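Local structure of Rna-directed RNA polymerase (Infectious pancreatic necrosis virus, 3ZED) at residues L355-M369 and L560-F574. The protein copies viral RNA as an RNA-directed RNA polymerase and probably also occurs covalently attached to the genomic RNA. Sequence-based numbering, arbitrary orientation.
Sequences LYGFSPFHGGMDRIM and LLGWSAIYSRQMEMF
With chi1 at -166°, Asp366 swings its carboxylate away from its own backbone N and out from helix 364-377 to the start of strand 573-578, where Phe574 N donates to Asp366 OD1 (3.0 Å). The bond is nearly straight at the hydrogen but reaches OD1 from 45° above the carboxylate plane. One turn on, Met369 is bent at both chi2 and chi3, which curls its methyl back over the Phe574 ring: CE sits 4.0 Å from the centroid, a CH-pi contact, with the sulfur above the same face at longer range. Tyr567 covers the opposite face. A water takes the N-H of Asp366 and donates to Phe574 O, tying the first turn of the helix to the same strand residue. A second water donates to Glu572 O and weakly to Asp366 OD1, which also has a long, weak ion pair with Arg373.

Farther along, Pro360 lays CG over the five-membered ring of Trp563, 3.5 Å from its centroid, while Phe361 turns its edge toward the face of the six-membered ring in a T-shaped pair with planes at 82°. Between the Trp563 and Phe574 contacts, Met365 packs CG on Ala565 CB (3.8 Å) and turns CE to Trp563 CB. At the start of 560-574, Leu560 CD2 meets both Phe358 and Ile368, 3.7 Å from Phe358 CZ.

Helix segment 364-369 runs nearly at right angles to strand 563-568, joining the palm region to the three-stranded antiparallel sheet 556-578 of the thumb region. Chemically, the contact is a largely buried apolar and aromatic layer, with the Asp366-Phe574 bond and first water as main polar ties.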
ATOM      1  N   LEU B 355       4.784   8.736   8.973  1.00 35.97           N
ATOM      2  CA  LEU B 355       3.373   9.114   8.932  1.00 35.61           C
ATOM      3  C   LEU B 355       2.478   7.850   8.935  1.00 38.67           C
ATOM      4  O   LEU B 355       1.275   7.968   8.728  1.00 37.55           O
ATOM      5  CB  LEU B 355       3.070   9.980   7.683  1.00 34.99           C
ATOM      6  CG  LEU B 355       3.477  11.462   7.733  1.00 38.58           C
ATOM      7  CD1 LEU B 355       3.530  12.055   6.341  1.00 36.50           C
ATOM      8  CD2 LEU B 355       2.559  12.271   8.636  1.00 39.80           C
ATOM      9  N   TYR B 356       3.061   6.638   9.167  1.00 36.25           N
ATOM     10  CA  TYR B 356       2.293   5.390   9.159  1.00 36.11           C
ATOM     11  C   TYR B 356       1.104   5.433  10.140  1.00 41.20           C
ATOM     12  O   TYR B 356       1.267   5.729  11.323  1.00 39.31           O
ATOM     13  CB  TYR B 356       3.183   4.165   9.456  1.00 38.50           C
ATOM     14  CG  TYR B 356       2.400   2.866   9.405  1.00 40.78           C
ATOM     15  CD1 TYR B 356       1.925   2.363   8.198  1.00 42.57           C
ATOM     16  CD2 TYR B 356       2.040   2.200  10.570  1.00 42.52           C
ATOM     17  CE1 TYR B 356       1.172   1.190   8.149  1.00 42.57           C
ATOM     18  CE2 TYR B 356       1.290   1.023  10.533  1.00 43.89           C
ATOM     19  CZ  TYR B 356       0.866   0.516   9.317  1.00 49.01           C
ATOM     20  OH  TYR B 356       0.123  -0.645   9.262  1.00 51.12           O
ATOM     21  N   GLY B 357      -0.078   5.119   9.617  1.00 40.28           N
ATOM     22  CA  GLY B 357      -1.322   5.096  10.380  1.00 40.19           C
ATOM     23  C   GLY B 357      -1.880   6.479  10.690  1.00 42.76           C
ATOM     24  O   GLY B 357      -2.814   6.590  11.487  1.00 40.87           O
ATOM     25  N   PHE B 358      -1.337   7.549  10.041  1.00 38.25           N
ATOM     26  CA  PHE B 358      -1.812   8.914  10.289  1.00 37.60           C
ATOM     27  C   PHE B 358      -3.226   9.126   9.782  1.00 39.68           C
ATOM     28  O   PHE B 358      -3.568   8.685   8.693  1.00 38.34           O
ATOM     29  CB  PHE B 358      -0.889   9.965   9.647  1.00 38.23           C
ATOM     30  CG  PHE B 358      -1.432  11.387   9.604  1.00 38.11           C
ATOM     31  CD1 PHE B 358      -1.404  12.193  10.730  1.00 40.62           C
ATOM     32  CD2 PHE B 358      -1.952  11.917   8.428  1.00 37.76           C
ATOM     33  CE1 PHE B 358      -1.893  13.494  10.685  1.00 41.26           C
ATOM     34  CE2 PHE B 358      -2.434  13.225   8.379  1.00 39.90           C
ATOM     35  CZ  PHE B 358      -2.371  14.016   9.497  1.00 38.97           C
ATOM     36  N   SER B 359      -4.013   9.854  10.565  1.00 34.76           N
ATOM     37  CA  SER B 359      -5.340  10.323  10.204  1.00 33.59           C
ATOM     38  C   SER B 359      -5.386  11.834  10.472  1.00 37.30           C
ATOM     39  O   SER B 359      -4.972  12.254  11.560  1.00 36.89           O
ATOM     40  CB  SER B 359      -6.421   9.600  11.000  1.00 35.55           C
ATOM     41  OG  SER B 359      -7.672  10.201  10.711  1.00 43.14           O
ATOM     42  N   PRO B 360      -5.854  12.672   9.517  1.00 32.92           N
ATOM     43  CA  PRO B 360      -5.898  14.122   9.798  1.00 32.44           C
ATOM     44  C   PRO B 360      -7.086  14.490  10.695  1.00 35.13           C
ATOM     45  O   PRO B 360      -7.136  15.594  11.242  1.00 33.02           O
ATOM     46  CB  PRO B 360      -6.034  14.747   8.402  1.00 33.36           C
ATOM     47  CG  PRO B 360      -6.781  13.695   7.586  1.00 36.93           C
ATOM     48  CD  PRO B 360      -6.373  12.349   8.160  1.00 32.80           C
ATOM     49  N   PHE B 361      -8.041  13.562  10.831  1.00 32.99           N
ATOM     50  CA  PHE B 361      -9.239  13.761  11.630  1.00 34.40           C
ATOM     51  C   PHE B 361      -8.942  13.580  13.118  1.00 38.34           C
ATOM     52  O   PHE B 361      -7.836  13.173  13.488  1.00 37.47           O
ATOM     53  CB  PHE B 361     -10.374  12.841  11.140  1.00 35.79           C
ATOM     54  CG  PHE B 361     -10.815  13.252   9.752  1.00 36.30           C
ATOM     55  CD1 PHE B 361     -11.519  14.442   9.547  1.00 38.66           C
ATOM     56  CD2 PHE B 361     -10.466  12.492   8.644  1.00 36.56           C
ATOM     57  CE1 PHE B 361     -11.867  14.857   8.258  1.00 38.87           C
ATOM     58  CE2 PHE B 361     -10.818  12.899   7.370  1.00 38.35           C
ATOM     59  CZ  PHE B 361     -11.520  14.079   7.182  1.00 37.25           C
ATOM     60  N   HIS B 362      -9.895  13.985  13.975  1.00 35.61           N
ATOM     61  CA  HIS B 362      -9.788  13.875  15.431  1.00 36.35           C
ATOM     62  C   HIS B 362      -8.509  14.582  15.958  1.00 41.57           C
ATOM     63  O   HIS B 362      -7.805  14.082  16.848  1.00 42.47           O
ATOM     64  CB  HIS B 362      -9.890  12.386  15.866  1.00 37.57           C
ATOM     65  CG  HIS B 362     -11.214  11.801  15.486  1.00 41.49           C
ATOM     66  ND1 HIS B 362     -11.333  10.922  14.423  1.00 42.87           N
ATOM     67  CD2 HIS B 362     -12.457  12.101  15.948  1.00 44.63           C
ATOM     68  CE1 HIS B 362     -12.632  10.694  14.279  1.00 42.73           C
ATOM     69  NE2 HIS B 362     -13.350  11.375  15.178  1.00 44.35           N
ATOM     70  N   GLY B 363      -8.236  15.751  15.373  1.00 37.08           N
ATOM     71  CA  GLY B 363      -7.113  16.603  15.730  1.00 35.34           C
ATOM     72  C   GLY B 363      -5.769  16.285  15.126  1.00 35.57           C
ATOM     73  O   GLY B 363      -4.795  16.954  15.470  1.00 35.21           O
ATOM     74  N   GLY B 364      -5.704  15.268  14.248  1.00 32.34           N
ATOM     75  CA  GLY B 364      -4.462  14.846  13.572  1.00 31.51           C
ATOM     76  C   GLY B 364      -3.763  15.965  12.803  1.00 35.30           C
ATOM     77  O   GLY B 364      -2.559  16.192  12.970  1.00 34.98           O
ATOM     78  N   MET B 365      -4.527  16.691  11.965  1.00 32.51           N
ATOM     79  CA  MET B 365      -4.020  17.832  11.198  1.00 31.15           C
ATOM     80  C   MET B 365      -3.523  18.969  12.152  1.00 35.80           C
ATOM     81  O   MET B 365      -2.436  19.518  11.930  1.00 35.78           O
ATOM     82  CB  MET B 365      -5.079  18.356  10.215  1.00 32.04           C
ATOM     83  CG  MET B 365      -4.568  19.514   9.337  1.00 33.90           C
ATOM     84  SD  MET B 365      -3.144  19.040   8.327  1.00 37.58           S
ATOM     85  CE  MET B 365      -3.970  18.358   6.935  1.00 32.01           C
ATOM     86  N   ASP B 366      -4.268  19.268  13.231  1.00 31.92           N
ATOM     87  CA  ASP B 366      -3.806  20.281  14.172  1.00 32.74           C
ATOM     88  C   ASP B 366      -2.496  19.872  14.852  1.00 38.65           C
ATOM     89  O   ASP B 366      -1.638  20.740  15.042  1.00 39.15           O
ATOM     90  CB  ASP B 366      -4.862  20.636  15.217  1.00 35.71           C
ATOM     91  CG  ASP B 366      -4.492  21.920  15.961  1.00 42.58           C
ATOM     92  OD1 ASP B 366      -4.286  22.965  15.288  1.00 40.83           O
ATOM     93  OD2 ASP B 366      -4.354  21.869  17.199  1.00 48.80           O
ATOM     94  N   ARG B 367      -2.312  18.559  15.165  1.00 37.26           N
ATOM     95  CA  ARG B 367      -1.049  18.027  15.743  1.00 37.58           C
ATOM     96  C   ARG B 367       0.119  18.270  14.778  1.00 39.93           C
ATOM     97  O   ARG B 367       1.180  18.719  15.201  1.00 39.84           O
ATOM     98  CB  ARG B 367      -1.168  16.528  16.084  1.00 36.56           C
ATOM     99  CG  ARG B 367      -2.066  16.260  17.279  1.00 36.85           C
ATOM    100  CD  ARG B 367      -1.913  14.835  17.764  1.00 39.88           C
ATOM    101  NE  ARG B 367      -2.564  14.631  19.055  1.00 45.53           N
ATOM    102  CZ  ARG B 367      -2.205  13.709  19.945  1.00 60.12           C
ATOM    103  NH1 ARG B 367      -1.185  12.900  19.695  1.00 52.19           N
ATOM    104  NH2 ARG B 367      -2.854  13.599  21.098  1.00 51.85           N
ATOM    105  N   ILE B 368      -0.104  18.027  13.469  1.00 37.36           N
ATOM    106  CA  ILE B 368       0.875  18.265  12.399  1.00 36.10           C
ATOM    107  C   ILE B 368       1.210  19.765  12.331  1.00 39.66           C
ATOM    108  O   ILE B 368       2.390  20.120  12.316  1.00 40.06           O
ATOM    109  CB  ILE B 368       0.343  17.729  11.031  1.00 37.77           C
ATOM    110  CG1 ILE B 368       0.286  16.192  11.000  1.00 37.13           C
ATOM    111  CG2 ILE B 368       1.112  18.331   9.814  1.00 37.35           C
ATOM    112  CD1 ILE B 368       1.582  15.472  10.965  1.00 40.08           C
ATOM    113  N   MET B 369       0.170  20.641  12.333  1.00 34.39           N
ATOM    114  CA  MET B 369       0.363  22.101  12.274  1.00 34.25           C
ATOM    115  C   MET B 369       1.123  22.626  13.502  1.00 39.35           C
ATOM    116  O   MET B 369       1.955  23.519  13.343  1.00 40.88           O
ATOM    117  CB  MET B 369      -0.959  22.835  12.086  1.00 35.59           C
ATOM    118  CG  MET B 369      -1.580  22.587  10.709  1.00 37.38           C
ATOM    119  SD  MET B 369      -0.538  23.076   9.278  1.00 41.76           S
ATOM    120  CE  MET B 369      -0.384  24.851   9.549  1.00 37.93           C
ATOM    121  N   LEU B 560      -0.773  16.969   2.407  1.00 34.17           N
ATOM    122  CA  LEU B 560      -0.286  15.947   3.316  1.00 33.66           C
ATOM    123  C   LEU B 560      -1.172  14.740   3.153  1.00 37.23           C
ATOM    124  O   LEU B 560      -2.290  14.726   3.658  1.00 36.63           O
ATOM    125  CB  LEU B 560      -0.292  16.478   4.762  1.00 34.28           C
ATOM    126  CG  LEU B 560       0.286  15.528   5.835  1.00 38.83           C
ATOM    127  CD1 LEU B 560       1.815  15.498   5.782  1.00 39.55           C
ATOM    128  CD2 LEU B 560      -0.163  15.948   7.197  1.00 40.88           C
ATOM    129  N   LEU B 561      -0.705  13.756   2.359  1.00 34.13           N
ATOM    130  CA  LEU B 561      -1.472  12.544   2.036  1.00 34.11           C
ATOM    131  C   LEU B 561      -2.857  12.932   1.450  1.00 37.16           C
ATOM    132  O   LEU B 561      -3.854  12.268   1.713  1.00 35.33           O
ATOM    133  CB  LEU B 561      -1.602  11.576   3.248  1.00 34.08           C
ATOM    134  CG  LEU B 561      -0.297  11.239   4.007  1.00 40.10           C
ATOM    135  CD1 LEU B 561      -0.548  10.251   5.118  1.00 39.68           C
ATOM    136  CD2 LEU B 561       0.767  10.699   3.069  1.00 44.52           C
ATOM    137  N   GLY B 562      -2.874  14.011   0.652  1.00 36.32           N
ATOM    138  CA  GLY B 562      -4.074  14.526  -0.004  1.00 35.49           C
ATOM    139  C   GLY B 562      -4.887  15.542   0.769  1.00 37.88           C
ATOM    140  O   GLY B 562      -5.965  15.922   0.320  1.00 37.79           O
ATOM    141  N   TRP B 563      -4.393  16.005   1.913  1.00 34.89           N
ATOM    142  CA  TRP B 563      -5.135  16.964   2.740  1.00 34.20           C
ATOM    143  C   TRP B 563      -4.449  18.326   2.875  1.00 36.67           C
ATOM    144  O   TRP B 563      -3.229  18.413   3.008  1.00 35.55           O
ATOM    145  CB  TRP B 563      -5.354  16.399   4.166  1.00 32.74           C
ATOM    146  CG  TRP B 563      -6.012  15.058   4.191  1.00 32.70           C
ATOM    147  CD1 TRP B 563      -5.393  13.840   4.287  1.00 35.38           C
ATOM    148  CD2 TRP B 563      -7.411  14.789   4.025  1.00 32.09           C
ATOM    149  NE1 TRP B 563      -6.324  12.827   4.225  1.00 33.85           N
ATOM    150  CE2 TRP B 563      -7.572  13.378   4.043  1.00 35.80           C
ATOM    151  CE3 TRP B 563      -8.555  15.604   3.884  1.00 32.46           C
ATOM    152  CZ2 TRP B 563      -8.832  12.768   3.937  1.00 34.15           C
ATOM    153  CZ3 TRP B 563      -9.799  14.996   3.790  1.00 34.05           C
ATOM    154  CH2 TRP B 563      -9.928  13.595   3.801  1.00 34.76           C
ATOM    155  N   SER B 564      -5.268  19.380   2.875  1.00 32.22           N
ATOM    156  CA  SER B 564      -4.897  20.772   3.159  1.00 31.62           C
ATOM    157  C   SER B 564      -5.397  21.108   4.554  1.00 32.85           C
ATOM    158  O   SER B 564      -6.254  20.383   5.094  1.00 30.95           O
ATOM    159  CB  SER B 564      -5.506  21.736   2.141  1.00 35.48           C
ATOM    160  OG  SER B 564      -5.027  21.502   0.836  1.00 46.56           O
ATOM    161  N   ALA B 565      -4.883  22.193   5.138  1.00 30.82           N
ATOM    162  CA  ALA B 565      -5.277  22.625   6.483  1.00 30.80           C
ATOM    163  C   ALA B 565      -5.990  23.973   6.402  1.00 35.88           C
ATOM    164  O   ALA B 565      -5.538  24.888   5.706  1.00 34.19           O
ATOM    165  CB  ALA B 565      -4.053  22.725   7.374  1.00 31.74           C
ATOM    166  N   ILE B 566      -7.104  24.084   7.106  1.00 32.49           N
ATOM    167  CA  ILE B 566      -7.903  25.297   7.163  1.00 33.03           C
ATOM    168  C   ILE B 566      -8.021  25.622   8.659  1.00 36.44           C
ATOM    169  O   ILE B 566      -8.103  24.699   9.459  1.00 33.78           O
ATOM    170  CB  ILE B 566      -9.248  25.006   6.409  1.00 36.73           C
ATOM    171  CG1 ILE B 566      -9.193  25.436   4.921  1.00 39.34           C
ATOM    172  CG2 ILE B 566     -10.547  25.396   7.116  1.00 37.16           C
ATOM    173  CD1 ILE B 566      -9.142  26.952   4.617  1.00 54.81           C
ATOM    174  N   TYR B 567      -7.957  26.901   9.038  1.00 33.91           N
ATOM    175  CA  TYR B 567      -8.077  27.276  10.450  1.00 34.23           C
ATOM    176  C   TYR B 567      -9.550  27.485  10.817  1.00 37.96           C
ATOM    177  O   TYR B 567     -10.269  28.163  10.088  1.00 38.80           O
ATOM    178  CB  TYR B 567      -7.261  28.539  10.766  1.00 35.81           C
ATOM    179  CG  TYR B 567      -7.194  28.832  12.243  1.00 37.92           C
ATOM    180  CD1 TYR B 567      -6.302  28.148  13.069  1.00 39.75           C
ATOM    181  CD2 TYR B 567      -8.047  29.765  12.829  1.00 38.88           C
ATOM    182  CE1 TYR B 567      -6.239  28.409  14.437  1.00 40.20           C
ATOM    183  CE2 TYR B 567      -7.997  30.030  14.201  1.00 40.03           C
ATOM    184  CZ  TYR B 567      -7.107  29.329  15.005  1.00 45.56           C
ATOM    185  OH  TYR B 567      -7.042  29.565  16.359  1.00 48.29           O
ATOM    186  N   SER B 568      -9.986  26.884  11.928  1.00 33.67           N
ATOM    187  CA  SER B 568     -11.338  26.970  12.499  1.00 34.02           C
ATOM    188  C   SER B 568     -11.350  27.912  13.706  1.00 39.66           C
ATOM    189  O   SER B 568     -10.631  27.673  14.674  1.00 39.84           O
ATOM    190  CB  SER B 568     -11.828  25.580  12.922  1.00 35.34           C
ATOM    191  OG  SER B 568     -12.961  25.646  13.775  1.00 43.66           O
ATOM    192  N   ARG B 569     -12.168  28.977  13.652  1.00 37.51           N
ATOM    193  CA  ARG B 569     -12.316  29.921  14.776  1.00 38.22           C
ATOM    194  C   ARG B 569     -13.083  29.286  15.944  1.00 43.40           C
ATOM    195  O   ARG B 569     -12.793  29.594  17.104  1.00 43.23           O
ATOM    196  CB  ARG B 569     -13.049  31.207  14.341  1.00 36.47           C
ATOM    197  CG  ARG B 569     -12.159  32.159  13.582  1.00 41.12           C
ATOM    198  CD  ARG B 569     -12.841  33.493  13.273  1.00 38.93           C
ATOM    199  NE  ARG B 569     -12.051  34.203  12.263  1.00 39.47           N
ATOM    200  CZ  ARG B 569     -11.027  35.005  12.534  1.00 61.27           C
ATOM    201  NH1 ARG B 569     -10.710  35.291  13.797  1.00 44.87           N
ATOM    202  NH2 ARG B 569     -10.321  35.543  11.544  1.00 42.57           N
ATOM    203  N   GLN B 570     -14.091  28.444  15.640  1.00 40.60           N
ATOM    204  CA  GLN B 570     -14.915  27.792  16.656  1.00 41.59           C
ATOM    205  C   GLN B 570     -14.098  26.817  17.495  1.00 46.20           C
ATOM    206  O   GLN B 570     -14.247  26.800  18.697  1.00 49.02           O
ATOM    207  CB  GLN B 570     -16.102  27.037  16.009  1.00 41.97           C
ATOM    208  CG  GLN B 570     -17.088  26.445  17.034  1.00 36.71           C
ATOM    209  CD  GLN B 570     -18.259  25.730  16.415  1.00 44.00           C
ATOM    210  OE1 GLN B 570     -18.271  25.342  15.248  1.00 41.34           O
ATOM    211  NE2 GLN B 570     -19.274  25.524  17.190  1.00 44.77           N
ATOM    212  N   MET B 571     -13.263  26.013  16.855  1.00 42.25           N
ATOM    213  CA  MET B 571     -12.480  24.973  17.503  1.00 42.16           C
ATOM    214  C   MET B 571     -11.084  25.434  17.886  1.00 46.69           C
ATOM    215  O   MET B 571     -10.444  24.774  18.710  1.00 46.04           O
ATOM    216  CB  MET B 571     -12.406  23.739  16.597  1.00 42.81           C
ATOM    217  CG  MET B 571     -13.766  23.129  16.335  1.00 45.35           C
ATOM    218  SD  MET B 571     -13.631  21.533  15.552  1.00 48.59           S
ATOM    219  CE  MET B 571     -13.292  20.490  17.003  1.00 45.56           C
ATOM    220  N   GLU B 572     -10.633  26.586  17.326  1.00 43.48           N
ATOM    221  CA  GLU B 572      -9.327  27.222  17.575  1.00 43.49           C
ATOM    222  C   GLU B 572      -8.198  26.260  17.217  1.00 47.59           C
ATOM    223  O   GLU B 572      -7.245  26.056  17.974  1.00 47.45           O
ATOM    224  CB  GLU B 572      -9.192  27.734  19.009  1.00 45.52           C
ATOM    225  CG  GLU B 572      -9.959  29.018  19.272  1.00 52.35           C
ATOM    226  CD  GLU B 572      -9.647  29.567  20.641  1.00 74.41           C
ATOM    227  OE1 GLU B 572      -8.638  30.297  20.755  1.00 70.88           O
ATOM    228  OE2 GLU B 572     -10.345  29.189  21.612  1.00 72.77           O
ATOM    229  N   MET B 573      -8.328  25.674  16.035  1.00 41.85           N
ATOM    230  CA  MET B 573      -7.369  24.725  15.521  1.00 40.57           C
ATOM    231  C   MET B 573      -7.495  24.602  14.034  1.00 39.81           C
ATOM    232  O   MET B 573      -8.482  25.050  13.431  1.00 38.17           O
ATOM    233  CB  MET B 573      -7.535  23.339  16.193  1.00 43.25           C
ATOM    234  CG  MET B 573      -8.894  22.692  15.988  1.00 47.28           C
ATOM    235  SD  MET B 573      -9.164  21.351  17.194  1.00 51.78           S
ATOM    236  CE  MET B 573      -8.673  19.997  16.204  1.00 46.45           C
ATOM    237  N   PHE B 574      -6.464  23.994  13.439  1.00 35.02           N
ATOM    238  CA  PHE B 574      -6.469  23.650  12.030  1.00 33.74           C
ATOM    239  C   PHE B 574      -7.213  22.337  11.863  1.00 38.21           C
ATOM    240  O   PHE B 574      -7.091  21.428  12.705  1.00 39.55           O
ATOM    241  CB  PHE B 574      -5.046  23.541  11.467  1.00 34.68           C
ATOM    242  CG  PHE B 574      -4.399  24.884  11.292  1.00 35.05           C
ATOM    243  CD1 PHE B 574      -4.539  25.591  10.104  1.00 36.49           C
ATOM    244  CD2 PHE B 574      -3.624  25.435  12.302  1.00 36.23           C
ATOM    245  CE1 PHE B 574      -3.917  26.833   9.935  1.00 37.65           C
ATOM    246  CE2 PHE B 574      -3.029  26.690  12.140  1.00 38.95           C
ATOM    247  CZ  PHE B 574      -3.181  27.381  10.961  1.00 36.41           C
TER
HETATM  248  O   HOH W   1      -7.131  18.716  13.292  1.00 31.15           O
HETATM  249  O   HOH W   2      -4.184  25.699  17.243  1.00 73.43           O